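Local coordinates for RagB/SusD domain protein (Flavobacterium johnsoniae, PDB 5J5U) that binds chitin and, as a SusD homologue, probably helps pass chitin oligosaccharides to an outer-membrane transporter during chitin utilization, at residues Asp30-His35 / Leu72-Tyr77; Pro138-Gln143 / Lys460-Ala465; Ser340-Ala345 / Thr405-Thr410; Gly364-Ile369 / Ser384-Val389. All blocks are in the same frame, centred on the assembly; numbering follows the deposited sequence.

Contact 1: residues Asp30-His35 / Leu72-Tyr77; sequences DGYYQH and LWRNVY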
loop_
_atom_site.group_PDB
_atom_site.type_symbol
_atom_site.label_atom_id
_atom_site.label_comp_id
_atom_site.label_asym_id
_atom_site.label_seq_id
_atom_site.Cartn_x
_atom_site.Cartn_y
_atom_site.Cartn_z
ATOM N N ASP A 30 8.410 -11.734 -0.912
ATOM C CA ASP A 30 9.399 -11.463 -1.954
ATOM C C ASP A 30 10.121 -10.175 -1.559
ATOM O O ASP A 30 9.628 -9.067 -1.801
ATOM C CB ASP A 30 8.751 -11.326 -3.338
ATOM C CG ASP A 30 9.778 -11.352 -4.469
ATOM O OD1 ASP A 30 10.983 -11.155 -4.188
ATOM O OD2 ASP A 30 9.371 -11.521 -5.641
ATOM N N GLY A 31 11.265 -10.340 -0.902
ATOM C CA GLY A 31 12.034 -9.222 -0.398
ATOM C C GLY A 31 12.584 -8.384 -1.529
ATOM O O GLY A 31 12.888 -7.202 -1.340
ATOM N N TYR A 32 12.702 -9.003 -2.703
ATOM C CA TYR A 32 13.239 -8.320 -3.872
ATOM C C TYR A 32 12.425 -7.062 -4.231
ATOM O O TYR A 32 13.019 -6.000 -4.424
ATOM C CB TYR A 32 13.321 -9.279 -5.072
ATOM C CG TYR A 32 14.026 -8.690 -6.266
ATOM C CD1 TYR A 32 13.312 -8.199 -7.355
ATOM C CD2 TYR A 32 15.416 -8.596 -6.297
ATOM C CE1 TYR A 32 13.967 -7.647 -8.443
ATOM C CE2 TYR A 32 16.073 -8.047 -7.370
ATOM C CZ TYR A 32 15.347 -7.567 -8.435
ATOM O OH TYR A 32 15.999 -7.016 -9.509
ATOM N N TYR A 33 11.096 -7.129 -4.295
ATOM C CA TYR A 33 10.376 -5.882 -4.613
ATOM C C TYR A 33 9.773 -5.194 -3.412
ATOM O O TYR A 33 9.375 -4.036 -3.519
ATOM C CB TYR A 33 9.285 -6.077 -5.685
ATOM C CG TYR A 33 8.066 -6.881 -5.336
ATOM C CD1 TYR A 33 7.064 -6.368 -4.525
ATOM C CD2 TYR A 33 7.880 -8.146 -5.883
ATOM C CE1 TYR A 33 5.904 -7.123 -4.226
ATOM C CE2 TYR A 33 6.746 -8.899 -5.609
ATOM C CZ TYR A 33 5.766 -8.388 -4.787
ATOM O OH TYR A 33 4.655 -9.146 -4.536
ATOM N N GLN A 34 9.693 -5.875 -2.274
ATOM C CA GLN A 34 9.324 -5.164 -1.048
ATOM C C GLN A 34 10.402 -4.155 -0.725
ATOM O O GLN A 34 10.121 -3.032 -0.286
ATOM C CB GLN A 34 9.135 -6.124 0.138
ATOM C CG GLN A 34 7.916 -6.996 0.039
ATOM C CD GLN A 34 6.615 -6.201 0.116
ATOM O OE1 GLN A 34 6.570 -5.073 0.629
ATOM N NE2 GLN A 34 5.553 -6.790 -0.407
ATOM N N HIS A 35 11.646 -4.555 -0.948
ATOM C CA HIS A 35 12.755 -3.662 -0.679
ATOM C C HIS A 35 12.753 -2.507 -1.694
ATOM O O HIS A 35 12.916 -1.339 -1.328
ATOM C CB HIS A 35 14.089 -4.442 -0.729
ATOM C CG HIS A 35 15.256 -3.699 -0.158
ATOM N ND1 HIS A 35 16.544 -4.188 -0.203
ATOM C CD2 HIS A 35 15.330 -2.506 0.483
ATOM C CE1 HIS A 35 17.363 -3.323 0.369
ATOM N NE2 HIS A 35 16.652 -2.295 0.797
ATOM N N LEU A 72 9.094 -4.732 -9.285
ATOM C CA LEU A 72 7.689 -5.157 -9.203
ATOM C C LEU A 72 7.240 -5.816 -10.528
ATOM O O LEU A 72 6.708 -6.922 -10.522
ATOM C CB LEU A 72 6.776 -3.971 -8.871
ATOM C CG LEU A 72 5.294 -4.249 -8.600
ATOM C CD1 LEU A 72 5.151 -5.054 -7.329
ATOM C CD2 LEU A 72 4.497 -2.958 -8.505
ATOM N N TRP A 73 7.475 -5.139 -11.657
ATOM C CA TRP A 73 7.133 -5.692 -12.965
ATOM C C TRP A 73 7.675 -7.117 -13.164
ATOM O O TRP A 73 6.925 -8.077 -13.396
ATOM C CB TRP A 73 7.679 -4.783 -14.049
ATOM C CG TRP A 73 7.478 -5.257 -15.455
ATOM C CD1 TRP A 73 8.192 -6.214 -16.114
ATOM C CD2 TRP A 73 6.527 -4.746 -16.397
ATOM N NE1 TRP A 73 7.724 -6.349 -17.400
ATOM C CE2 TRP A 73 6.715 -5.447 -17.604
ATOM C CE3 TRP A 73 5.534 -3.760 -16.333
ATOM C CZ2 TRP A 73 5.950 -5.200 -18.732
ATOM C CZ3 TRP A 73 4.772 -3.518 -17.451
ATOM C CH2 TRP A 73 4.987 -4.241 -18.639
ATOM N N ARG A 74 8.988 -7.226 -13.046
ATOM C CA ARG A 74 9.685 -8.469 -13.304
ATOM C C ARG A 74 9.192 -9.605 -12.416
ATOM O O ARG A 74 8.953 -10.711 -12.910
ATOM C CB ARG A 74 11.176 -8.275 -13.110
ATOM C CG ARG A 74 11.927 -9.568 -12.941
ATOM C CD ARG A 74 13.373 -9.292 -12.584
ATOM N NE ARG A 74 14.205 -10.476 -12.806
ATOM C CZ ARG A 74 14.459 -11.401 -11.884
ATOM N NH1 ARG A 74 13.962 -11.282 -10.652
ATOM N NH2 ARG A 74 15.223 -12.444 -12.193
ATOM N N ASN A 75 8.989 -9.336 -11.124
ATOM C CA ASN A 75 8.649 -10.432 -10.235
ATOM C C ASN A 75 7.172 -10.783 -10.252
ATOM O O ASN A 75 6.799 -11.960 -10.102
ATOM C CB ASN A 75 9.117 -10.148 -8.812
ATOM C CG ASN A 75 10.580 -10.544 -8.606
ATOM O OD1 ASN A 75 11.383 -10.504 -9.537
ATOM N ND2 ASN A 75 10.904 -11.006 -7.415
ATOM N N VAL A 76 6.321 -9.797 -10.465
ATOM C CA VAL A 76 4.914 -10.118 -10.629
ATOM C C VAL A 76 4.710 -10.980 -11.894
ATOM O O VAL A 76 4.044 -12.005 -11.835
ATOM C CB VAL A 76 4.024 -8.843 -10.694
ATOM C CG1 VAL A 76 2.686 -9.158 -11.329
ATOM C CG2 VAL A 76 3.832 -8.270 -9.303
ATOM N N TYR A 77 5.322 -10.613 -13.013
ATOM C CA TYR A 77 5.116 -11.433 -14.191
ATOM C C TYR A 77 5.842 -12.780 -14.104
ATOM O O TYR A 77 5.348 -13.771 -14.625
ATOM C CB TYR A 77 5.532 -10.679 -15.452
ATOM C CG TYR A 77 4.523 -9.617 -15.813
ATOM C CD1 TYR A 77 3.197 -9.953 -16.090
ATOM C CD2 TYR A 77 4.881 -8.282 -15.855
ATOM C CE1 TYR A 77 2.262 -8.974 -16.420
ATOM C CE2 TYR A 77 3.955 -7.306 -16.169
ATOM C CZ TYR A 77 2.652 -7.652 -16.440
ATOM O OH TYR A 77 1.754 -6.658 -16.744
#
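Asn75 touches three residues of segment 30-35. Its ND2 donates to Asp30 OD2 (N-H...O 160°), though the modelled ND2-OD2 separation of 2.4 Å is too short to be trusted in detail. The Asn75 side chain crosses that of Tyr32 nearly square on, yet amide and ring planes are only 19° apart, with ND2 3.7 Å from Tyr32 CD1. Tyr33 is met twice: Leu72 CD1 sits over one ring face as a CH-pi contact, 3.9 Å from the centroid, while Asn75 CB lies at the ring edge, 3.8 Å from CD2. A chi1 of 69° sets Tyr33 CG between the backbone N and the carbonyl carbon, which leaves one ring face against Leu72 CD1. Further bonds help to position these groups. Tyr33 OH is hydrogen-bonded to Glu80 and Arg114, and Asn75 OD1 receives a weak bond from Arg74 NH1 at 2.9 Å. Asp30 is held by its other oxygen: OD1 accepts from Tyr32 N at 3.1 Å. Asp30 therefore serves as the N-cap of helix 31-45 and also ties that helix start to helix 66-90, in a roughly antiparallel pair (segment axes 9.4 Å apart at closest approach) of the largely helical SusD-like fold.

Contact 2: residues Pro138-Gln143 / Lys460-Ala465; sequences PKYDKQ and KNYMEA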
loop_
_atom_site.group_PDB
_atom_site.type_symbol
_atom_site.label_atom_id
_atom_site.label_comp_id
_atom_site.label_asym_id
_atom_site.label_seq_id
_atom_site.Cartn_x
_atom_site.Cartn_y
_atom_site.Cartn_z
ATOM N N PRO A 138 2.105 -9.907 -25.647
ATOM C CA PRO A 138 0.808 -9.452 -25.119
ATOM C C PRO A 138 0.644 -7.942 -25.197
ATOM O O PRO A 138 1.603 -7.199 -24.949
ATOM C CB PRO A 138 0.851 -9.901 -23.659
ATOM C CG PRO A 138 2.301 -9.835 -23.318
ATOM C CD PRO A 138 3.038 -10.270 -24.569
ATOM N N LYS A 139 -0.568 -7.497 -25.510
ATOM C CA LYS A 139 -0.879 -6.071 -25.561
ATOM C C LYS A 139 -0.927 -5.480 -24.155
ATOM O O LYS A 139 -1.027 -6.210 -23.160
ATOM C CB LYS A 139 -2.206 -5.836 -26.292
ATOM C CG LYS A 139 -3.431 -6.311 -25.517
ATOM C CD LYS A 139 -4.676 -6.248 -26.385
ATOM C CE LYS A 139 -5.909 -6.841 -25.702
ATOM N NZ LYS A 139 -6.646 -5.850 -24.838
ATOM N N TYR A 140 -0.817 -4.156 -24.078
ATOM C CA TYR A 140 -0.961 -3.430 -22.818
ATOM C C TYR A 140 -2.406 -2.997 -22.722
ATOM O O TYR A 140 -2.866 -2.284 -23.596
ATOM C CB TYR A 140 -0.022 -2.218 -22.769
ATOM C CG TYR A 140 1.464 -2.542 -22.634
ATOM C CD1 TYR A 140 2.103 -3.411 -23.531
ATOM C CD2 TYR A 140 2.238 -1.941 -21.636
ATOM C CE1 TYR A 140 3.452 -3.700 -23.424
ATOM C CE2 TYR A 140 3.594 -2.220 -21.514
ATOM C CZ TYR A 140 4.192 -3.107 -22.409
ATOM O OH TYR A 140 5.519 -3.396 -22.287
ATOM N N ASP A 141 -3.155 -3.471 -21.729
ATOM C CA ASP A 141 -4.547 -3.007 -21.585
ATOM C C ASP A 141 -4.567 -1.566 -21.103
ATOM O O ASP A 141 -3.759 -1.191 -20.247
ATOM C CB ASP A 141 -5.365 -3.848 -20.600
ATOM C CG ASP A 141 -5.391 -5.323 -20.944
ATOM O OD1 ASP A 141 -5.123 -5.702 -22.097
ATOM O OD2 ASP A 141 -5.700 -6.123 -20.039
ATOM N N LYS A 142 -5.488 -0.765 -21.626
ATOM C CA LYS A 142 -5.717 0.546 -21.056
ATOM C C LYS A 142 -6.154 0.402 -19.594
ATOM O O LYS A 142 -7.024 -0.425 -19.266
ATOM C CB LYS A 142 -6.765 1.310 -21.859
ATOM C CG LYS A 142 -6.320 1.698 -23.247
ATOM C CD LYS A 142 -7.492 2.181 -24.085
ATOM C CE LYS A 142 -8.171 3.412 -23.471
ATOM N NZ LYS A 142 -8.868 4.260 -24.494
ATOM N N GLN A 143 -5.559 1.221 -18.723
ATOM C CA GLN A 143 -5.831 1.129 -17.286
ATOM C C GLN A 143 -7.328 1.230 -16.982
ATOM O O GLN A 143 -7.837 0.497 -16.135
ATOM C CB GLN A 143 -5.060 2.205 -16.504
ATOM C CG GLN A 143 -5.240 2.094 -14.978
ATOM C CD GLN A 143 -4.442 3.131 -14.186
ATOM O OE1 GLN A 143 -4.706 4.340 -14.270
ATOM N NE2 GLN A 143 -3.477 2.658 -13.394
ATOM N N LYS A 460 6.039 -3.481 -30.567
ATOM C CA LYS A 460 4.836 -2.832 -31.087
ATOM C C LYS A 460 3.899 -2.390 -29.973
ATOM O O LYS A 460 3.537 -1.220 -29.887
ATOM C CB LYS A 460 4.096 -3.760 -32.061
ATOM C CG LYS A 460 2.773 -3.196 -32.595
ATOM C CD LYS A 460 1.917 -4.320 -33.226
ATOM C CE LYS A 460 0.647 -3.815 -33.912
ATOM N NZ LYS A 460 -0.460 -3.452 -32.967
ATOM N N ASN A 461 3.538 -3.326 -29.113
ATOM C CA ASN A 461 2.623 -3.049 -28.020
ATOM C C ASN A 461 3.221 -2.038 -27.020
ATOM O O ASN A 461 2.540 -1.086 -26.604
ATOM C CB ASN A 461 2.243 -4.362 -27.329
ATOM C CG ASN A 461 1.511 -5.312 -28.275
ATOM O OD1 ASN A 461 0.778 -4.868 -29.153
ATOM N ND2 ASN A 461 1.749 -6.612 -28.132
ATOM N N TYR A 462 4.502 -2.219 -26.699
ATOM C CA TYR A 462 5.248 -1.271 -25.881
ATOM C C TYR A 462 5.048 0.154 -26.419
ATOM O O TYR A 462 4.586 1.062 -25.695
ATOM C CB TYR A 462 6.733 -1.662 -25.865
ATOM C CG TYR A 462 7.632 -0.653 -25.217
ATOM C CD1 TYR A 462 8.232 0.356 -25.967
ATOM C CD2 TYR A 462 7.872 -0.691 -23.853
ATOM C CE1 TYR A 462 9.057 1.292 -25.373
ATOM C CE2 TYR A 462 8.693 0.246 -23.248
ATOM C CZ TYR A 462 9.283 1.233 -24.007
ATOM O OH TYR A 462 10.092 2.162 -23.394
ATOM N N MET A 463 5.333 0.326 -27.711
ATOM C CA MET A 463 5.190 1.628 -28.355
ATOM C C MET A 463 3.743 2.136 -28.373
ATOM O O MET A 463 3.520 3.352 -28.260
ATOM C CB MET A 463 5.730 1.568 -29.787
ATOM C CG MET A 463 7.258 1.490 -29.878
ATOM S SD MET A 463 8.065 2.716 -28.828
ATOM C CE MET A 463 7.593 4.240 -29.670
ATOM N N GLU A 464 2.758 1.235 -28.496
ATOM C CA GLU A 464 1.368 1.693 -28.413
ATOM C C GLU A 464 1.083 2.287 -27.039
ATOM O O GLU A 464 0.459 3.371 -26.929
ATOM C CB GLU A 464 0.366 0.593 -28.711
ATOM C CG GLU A 464 0.377 0.170 -30.163
ATOM C CD GLU A 464 -0.715 -0.850 -30.518
ATOM O OE1 GLU A 464 -1.502 -1.238 -29.609
ATOM O OE2 GLU A 464 -0.785 -1.244 -31.711
ATOM N N ALA A 465 1.543 1.607 -25.991
ATOM C CA ALA A 465 1.364 2.150 -24.623
ATOM C C ALA A 465 2.116 3.501 -24.437
ATOM O O ALA A 465 1.594 4.457 -23.826
ATOM C CB ALA A 465 1.815 1.148 -23.579
HETATM O O HOH W 1 -0.092 -2.439 -26.266
#
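Tyr140 leans on helix 459-468 along its whole side chain. CB lies 3.9 Å from Ala465 CB, and the same methyl also meets the near end of the ring, closest to CD2 at 3.7 Å. The other ring side runs along the helix backbone: CD1 is 3.9 Å from Asn461 O, and CE1 is 3.7 Å from Tyr462 N. At the tip, OH reaches the edge of the Tyr462 ring, in its plane and 3.9 Å from CD2, but its hydrogen bond goes to Glu454. A chi1 of -71° sets CG anti to the carbonyl carbon and brings the ring against the helix; the Tyr140 and Tyr462 side chains lie alongside, pointing the same way. Near the root of Tyr140, one water accepts from its N at 2.9 Å and donates to Asn461 O at 3.0 Å. Asn461 turns its amide toward the loop, bringing CG 3.7 Å from Lys139 CA, while Pro138 O accepts a hydrogen bond from Asn458. The loop is thus joined to the C-terminal helix through the tyrosine ring, packed on a methyl and on helix backbone, with a water bridging Tyr140 N and Asn461 O and no charge pair across the contact.

Contact 3: residues Ser340-Ala345 / Thr405-Thr410; sequences SQLLLA and TQLWIT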
loop_
_atom_site.group_PDB
_atom_site.type_symbol
_atom_site.label_atom_id
_atom_site.label_comp_id
_atom_site.label_asym_id
_atom_site.label_seq_id
_atom_site.Cartn_x
_atom_site.Cartn_y
_atom_site.Cartn_z
ATOM N N SER A 340 -10.817 0.627 5.112
ATOM C CA SER A 340 -12.198 0.604 4.623
ATOM C C SER A 340 -13.013 1.700 5.284
ATOM O O SER A 340 -13.821 2.359 4.629
ATOM C CB SER A 340 -12.862 -0.762 4.862
ATOM O OG SER A 340 -13.041 -1.038 6.244
ATOM N N GLN A 341 -12.781 1.920 6.576
ATOM C CA GLN A 341 -13.539 2.946 7.288
ATOM C C GLN A 341 -13.120 4.350 6.860
ATOM O O GLN A 341 -13.951 5.254 6.771
ATOM C CB GLN A 341 -13.377 2.788 8.806
ATOM C CG GLN A 341 -13.960 1.496 9.361
ATOM C CD GLN A 341 -15.367 1.247 8.845
ATOM O OE1 GLN A 341 -16.320 1.862 9.312
ATOM N NE2 GLN A 341 -15.499 0.343 7.876
ATOM N N LEU A 342 -11.837 4.537 6.573
ATOM C CA LEU A 342 -11.363 5.859 6.152
ATOM C C LEU A 342 -11.841 6.184 4.716
ATOM O O LEU A 342 -12.235 7.312 4.404
ATOM C CB LEU A 342 -9.837 5.933 6.271
ATOM C CG LEU A 342 -9.285 5.999 7.704
ATOM C CD1 LEU A 342 -7.761 5.940 7.748
ATOM C CD2 LEU A 342 -9.762 7.243 8.412
ATOM N N LEU A 343 -11.868 5.168 3.861
ATOM C CA LEU A 343 -12.418 5.317 2.516
ATOM C C LEU A 343 -13.911 5.623 2.584
ATOM O O LEU A 343 -14.396 6.496 1.877
ATOM C CB LEU A 343 -12.178 4.045 1.690
ATOM C CG LEU A 343 -10.724 3.713 1.351
ATOM C CD1 LEU A 343 -10.597 2.334 0.753
ATOM C CD2 LEU A 343 -10.131 4.783 0.425
ATOM N N LEU A 344 -14.633 4.928 3.465
ATOM C CA LEU A 344 -16.052 5.229 3.645
ATOM C C LEU A 344 -16.256 6.651 4.190
ATOM O O LEU A 344 -17.228 7.307 3.828
ATOM C CB LEU A 344 -16.718 4.196 4.559
ATOM C CG LEU A 344 -16.942 2.884 3.788
ATOM C CD1 LEU A 344 -17.514 1.774 4.663
ATOM C CD2 LEU A 344 -17.779 3.100 2.511
ATOM N N ALA A 345 -15.333 7.142 5.021
ATOM C CA ALA A 345 -15.391 8.548 5.450
ATOM C C ALA A 345 -15.335 9.467 4.232
ATOM O O ALA A 345 -16.159 10.392 4.101
ATOM C CB ALA A 345 -14.251 8.883 6.421
ATOM N N THR A 405 -4.296 12.069 5.268
ATOM C CA THR A 405 -3.224 11.934 6.251
ATOM C C THR A 405 -3.385 10.657 7.081
ATOM O O THR A 405 -2.410 9.891 7.309
ATOM C CB THR A 405 -3.180 13.166 7.175
ATOM O OG1 THR A 405 -3.193 14.357 6.378
ATOM C CG2 THR A 405 -1.930 13.154 8.051
ATOM N N GLN A 406 -4.619 10.401 7.512
ATOM C CA GLN A 406 -4.877 9.184 8.271
ATOM C C GLN A 406 -4.609 7.923 7.428
ATOM O O GLN A 406 -4.007 6.968 7.911
ATOM C CB GLN A 406 -6.314 9.173 8.816
ATOM C CG GLN A 406 -6.531 10.130 9.964
ATOM C CD GLN A 406 -5.599 9.871 11.134
ATOM O OE1 GLN A 406 -5.180 8.735 11.382
ATOM N NE2 GLN A 406 -5.249 10.930 11.847
ATOM N N LEU A 407 -5.062 7.908 6.177
ATOM C CA LEU A 407 -4.787 6.763 5.302
ATOM C C LEU A 407 -3.279 6.569 5.094
ATOM O O LEU A 407 -2.769 5.459 5.084
ATOM C CB LEU A 407 -5.482 6.943 3.942
ATOM C CG LEU A 407 -6.969 6.590 3.872
ATOM C CD1 LEU A 407 -7.620 7.282 2.686
ATOM C CD2 LEU A 407 -7.167 5.089 3.793
ATOM N N TRP A 408 -2.585 7.682 4.939
ATOM C CA TRP A 408 -1.143 7.701 4.778
ATOM C C TRP A 408 -0.478 7.060 5.998
ATOM O O TRP A 408 0.553 6.378 5.877
ATOM C CB TRP A 408 -0.676 9.150 4.549
ATOM C CG TRP A 408 0.791 9.342 4.524
ATOM C CD1 TRP A 408 1.654 8.923 3.553
ATOM C CD2 TRP A 408 1.584 10.029 5.497
ATOM N NE1 TRP A 408 2.939 9.291 3.870
ATOM C CE2 TRP A 408 2.923 9.977 5.058
ATOM C CE3 TRP A 408 1.293 10.694 6.696
ATOM C CZ2 TRP A 408 3.967 10.556 5.776
ATOM C CZ3 TRP A 408 2.328 11.267 7.406
ATOM C CH2 TRP A 408 3.647 11.207 6.942
ATOM N N ILE A 409 -1.094 7.238 7.169
ATOM C CA ILE A 409 -0.576 6.587 8.371
ATOM C C ILE A 409 -0.961 5.110 8.381
ATOM O O ILE A 409 -0.148 4.240 8.682
ATOM C CB ILE A 409 -1.068 7.290 9.655
ATOM C CG1 ILE A 409 -0.471 8.704 9.713
ATOM C CG2 ILE A 409 -0.645 6.506 10.890
ATOM C CD1 ILE A 409 -0.896 9.525 10.904
ATOM N N THR A 410 -2.192 4.832 7.993
ATOM C CA THR A 410 -2.714 3.476 7.941
ATOM C C THR A 410 -1.950 2.604 6.936
ATOM O O THR A 410 -1.739 1.408 7.188
ATOM C CB THR A 410 -4.228 3.519 7.607
ATOM O OG1 THR A 410 -4.938 3.953 8.776
ATOM C CG2 THR A 410 -4.761 2.168 7.193
#
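Thr410 OG1 is gripped by a hydrogen bond to Ser338 OG, and Leu342 CD1 closes on the same oxygen from across the helix pair at 3.6 Å. That methyl is the centre of the contact: it also lies 3.7 Å from Leu407 N and 3.7 Å from Gln406 CB, seated among three residues of helix 399-410. Chi1 of -72° and an extended chi2 carry Leu342 CD1 to the facing helix. Nearer its root, Leu342 CB rests 3.7 Å from Leu407 CD2, and Leu343 CD2 approaches Leu407 CD1 more loosely, at 4.2 Å. Leu343 turns its other contacts to Leu190 and Met194 of helix 178-195. Gln406 offers only its CB here; a bend at chi2 (-57°) carries the amide away, where OE1 is hydrogen-bonded to Arg275 outside the pair. The two segment axes run 10.0 Å apart and almost antiparallel, at 164°. Leucine methyls fill the middle, and this apolar packing is supplemented by the polar link from Thr410 to Ser338 of the facing helix 337-349.

Contact 4: residues Gly364-Ile369 / Ser384-Val389; sequences GVEAGI and SIDAYV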
loop_
_atom_site.group_PDB
_atom_site.type_symbol
_atom_site.label_atom_id
_atom_site.label_comp_id
_atom_site.label_asym_id
_atom_site.label_seq_id
_atom_site.Cartn_x
_atom_site.Cartn_y
_atom_site.Cartn_z
ATOM N N GLY A 364 -12.174 4.576 11.757
ATOM C CA GLY A 364 -10.949 4.339 11.009
ATOM C C GLY A 364 -9.690 4.598 11.829
ATOM O O GLY A 364 -8.773 3.774 11.845
ATOM N N VAL A 365 -9.635 5.748 12.501
ATOM C CA VAL A 365 -8.467 6.088 13.305
ATOM C C VAL A 365 -8.256 5.087 14.442
ATOM O O VAL A 365 -7.118 4.654 14.715
ATOM C CB VAL A 365 -8.565 7.507 13.887
ATOM C CG1 VAL A 365 -7.369 7.775 14.769
ATOM C CG2 VAL A 365 -8.646 8.543 12.769
ATOM N N GLU A 366 -9.345 4.711 15.106
ATOM C CA GLU A 366 -9.216 3.732 16.181
ATOM C C GLU A 366 -8.730 2.389 15.634
ATOM O O GLU A 366 -7.842 1.733 16.211
ATOM C CB GLU A 366 -10.550 3.547 16.916
ATOM C CG GLU A 366 -10.596 2.299 17.793
ATOM C CD GLU A 366 -11.684 2.335 18.854
ATOM O OE1 GLU A 366 -12.563 3.228 18.808
ATOM O OE2 GLU A 366 -11.649 1.460 19.747
ATOM N N ALA A 367 -9.291 1.988 14.497
ATOM C CA ALA A 367 -8.891 0.727 13.883
ATOM C C ALA A 367 -7.404 0.722 13.469
ATOM O O ALA A 367 -6.720 -0.306 13.554
ATOM C CB ALA A 367 -9.773 0.438 12.700
ATOM N N GLY A 368 -6.905 1.881 13.055
ATOM C CA GLY A 368 -5.513 2.010 12.645
ATOM C C GLY A 368 -4.569 1.975 13.835
ATOM O O GLY A 368 -3.474 1.403 13.761
ATOM N N ILE A 369 -4.999 2.597 14.935
ATOM C CA ILE A 369 -4.220 2.575 16.171
ATOM C C ILE A 369 -4.133 1.155 16.712
ATOM O O ILE A 369 -3.066 0.726 17.162
ATOM C CB ILE A 369 -4.816 3.510 17.243
ATOM C CG1 ILE A 369 -4.751 4.959 16.768
ATOM C CG2 ILE A 369 -4.048 3.388 18.558
ATOM C CD1 ILE A 369 -5.558 5.908 17.623
ATOM N N SER A 384 -6.668 6.536 25.995
ATOM C CA SER A 384 -5.832 7.380 25.141
ATOM C C SER A 384 -6.413 7.492 23.727
ATOM O O SER A 384 -6.417 8.574 23.127
ATOM C CB SER A 384 -4.396 6.844 25.091
ATOM O OG SER A 384 -4.326 5.552 24.505
ATOM N N ILE A 385 -6.915 6.374 23.206
ATOM C CA ILE A 385 -7.528 6.340 21.877
ATOM C C ILE A 385 -8.750 7.236 21.827
ATOM O O ILE A 385 -8.875 8.097 20.952
ATOM C CB ILE A 385 -7.939 4.903 21.473
ATOM C CG1 ILE A 385 -6.720 3.971 21.479
ATOM C CG2 ILE A 385 -8.656 4.908 20.122
ATOM C CD1 ILE A 385 -7.027 2.520 21.145
ATOM N N ASP A 386 -9.641 7.044 22.794
ATOM C CA ASP A 386 -10.869 7.824 22.861
ATOM C C ASP A 386 -10.551 9.310 23.011
ATOM O O ASP A 386 -11.179 10.167 22.375
ATOM C CB ASP A 386 -11.739 7.322 24.018
ATOM C CG ASP A 386 -12.121 5.852 23.864
ATOM O OD1 ASP A 386 -12.137 5.356 22.716
ATOM O OD2 ASP A 386 -12.383 5.177 24.886
ATOM N N ALA A 387 -9.540 9.611 23.818
ATOM C CA ALA A 387 -9.143 10.996 24.047
ATOM C C ALA A 387 -8.632 11.639 22.757
ATOM O O ALA A 387 -9.018 12.763 22.412
ATOM C CB ALA A 387 -8.084 11.073 25.144
ATOM N N TYR A 388 -7.773 10.915 22.043
ATOM C CA TYR A 388 -7.199 11.412 20.788
ATOM C C TYR A 388 -8.251 11.633 19.715
ATOM O O TYR A 388 -8.305 12.697 19.101
ATOM C CB TYR A 388 -6.139 10.431 20.287
ATOM C CG TYR A 388 -5.590 10.683 18.893
ATOM C CD1 TYR A 388 -4.812 11.804 18.611
ATOM C CD2 TYR A 388 -5.806 9.764 17.871
ATOM C CE1 TYR A 388 -4.291 12.011 17.348
ATOM C CE2 TYR A 388 -5.283 9.965 16.604
ATOM C CZ TYR A 388 -4.527 11.081 16.350
ATOM O OH TYR A 388 -4.011 11.263 15.085
ATOM N N VAL A 389 -9.080 10.614 19.497
ATOM C CA VAL A 389 -10.155 10.662 18.505
ATOM C C VAL A 389 -11.116 11.820 18.779
ATOM O O VAL A 389 -11.543 12.529 17.858
ATOM C CB VAL A 389 -10.933 9.335 18.474
ATOM C CG1 VAL A 389 -12.410 9.580 18.183
ATOM C CG2 VAL A 389 -10.321 8.384 17.448
#
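Val365 and Tyr388 stand roughly perpendicular, with Val365 CG1 set against the edge of the ring, near its plane and 3.5 Å from CE2. Ile369 comes to the same ring obliquely, its CD1 lying 3.9 Å from Tyr388 CD2. Both methyls thus gather along one side of the ring, whose OH reaches on to Asp273 by a weak hydrogen bond. Tyr388 has CG anti to its own N (chi1 171°), which brings its CD2-CE2 side against Val365 and Ile369. Ile369 and Ile385 instead lie alongside with their ends pointing opposite ways: Ile369 CG2 is 4.0 Å from Ile385 CG1. The second branch of Ile385, CG2, turns to Glu366 and touches its CB and CG, those two side chains being nearly square to each other. At the other end of the interface Val389 CG2 meets Val365 CG1 at 4.0 Å. The carboxylates of Glu366 and Asp386 come within 4.5 Å (OE1 to OD1); this like-charge approach is probably eased by the salt bridge of Glu366 to Lys370 and the hydrogen bond of Asp386 to Gln382. A partly exposed acidic margin borders an aliphatic and aromatic core. Helices 357-371 and 382-391, joined by a short connection and inclined at 142° in these segments, form a roughly antiparallel helical hairpin, in keeping with the TPR-clan family.

How the contacts relate
Contact 1 lies early in the chain; contacts 3 and 4 come later and on the opposite side of its centre, about 26 and 34 Å from contact 1 between centres. Contact 2 joins the loop before helix 143-160 to the C-terminal helix 459-468, so the chain between its segments spans both contacts 3 and 4. Those two are neighbours, centres about 12 Å apart: helices 337-349, 357-371, 382-391 and 399-410 follow in order, the outer pair meeting in contact 3 and the inner pair in contact 4, with Gln406 against Val365 and Gln341 against Gly364. Contacts 1 and 2 touch where Trp73 packs on Tyr140, joining helix 66-90 to the loop that packs on helix 459-468.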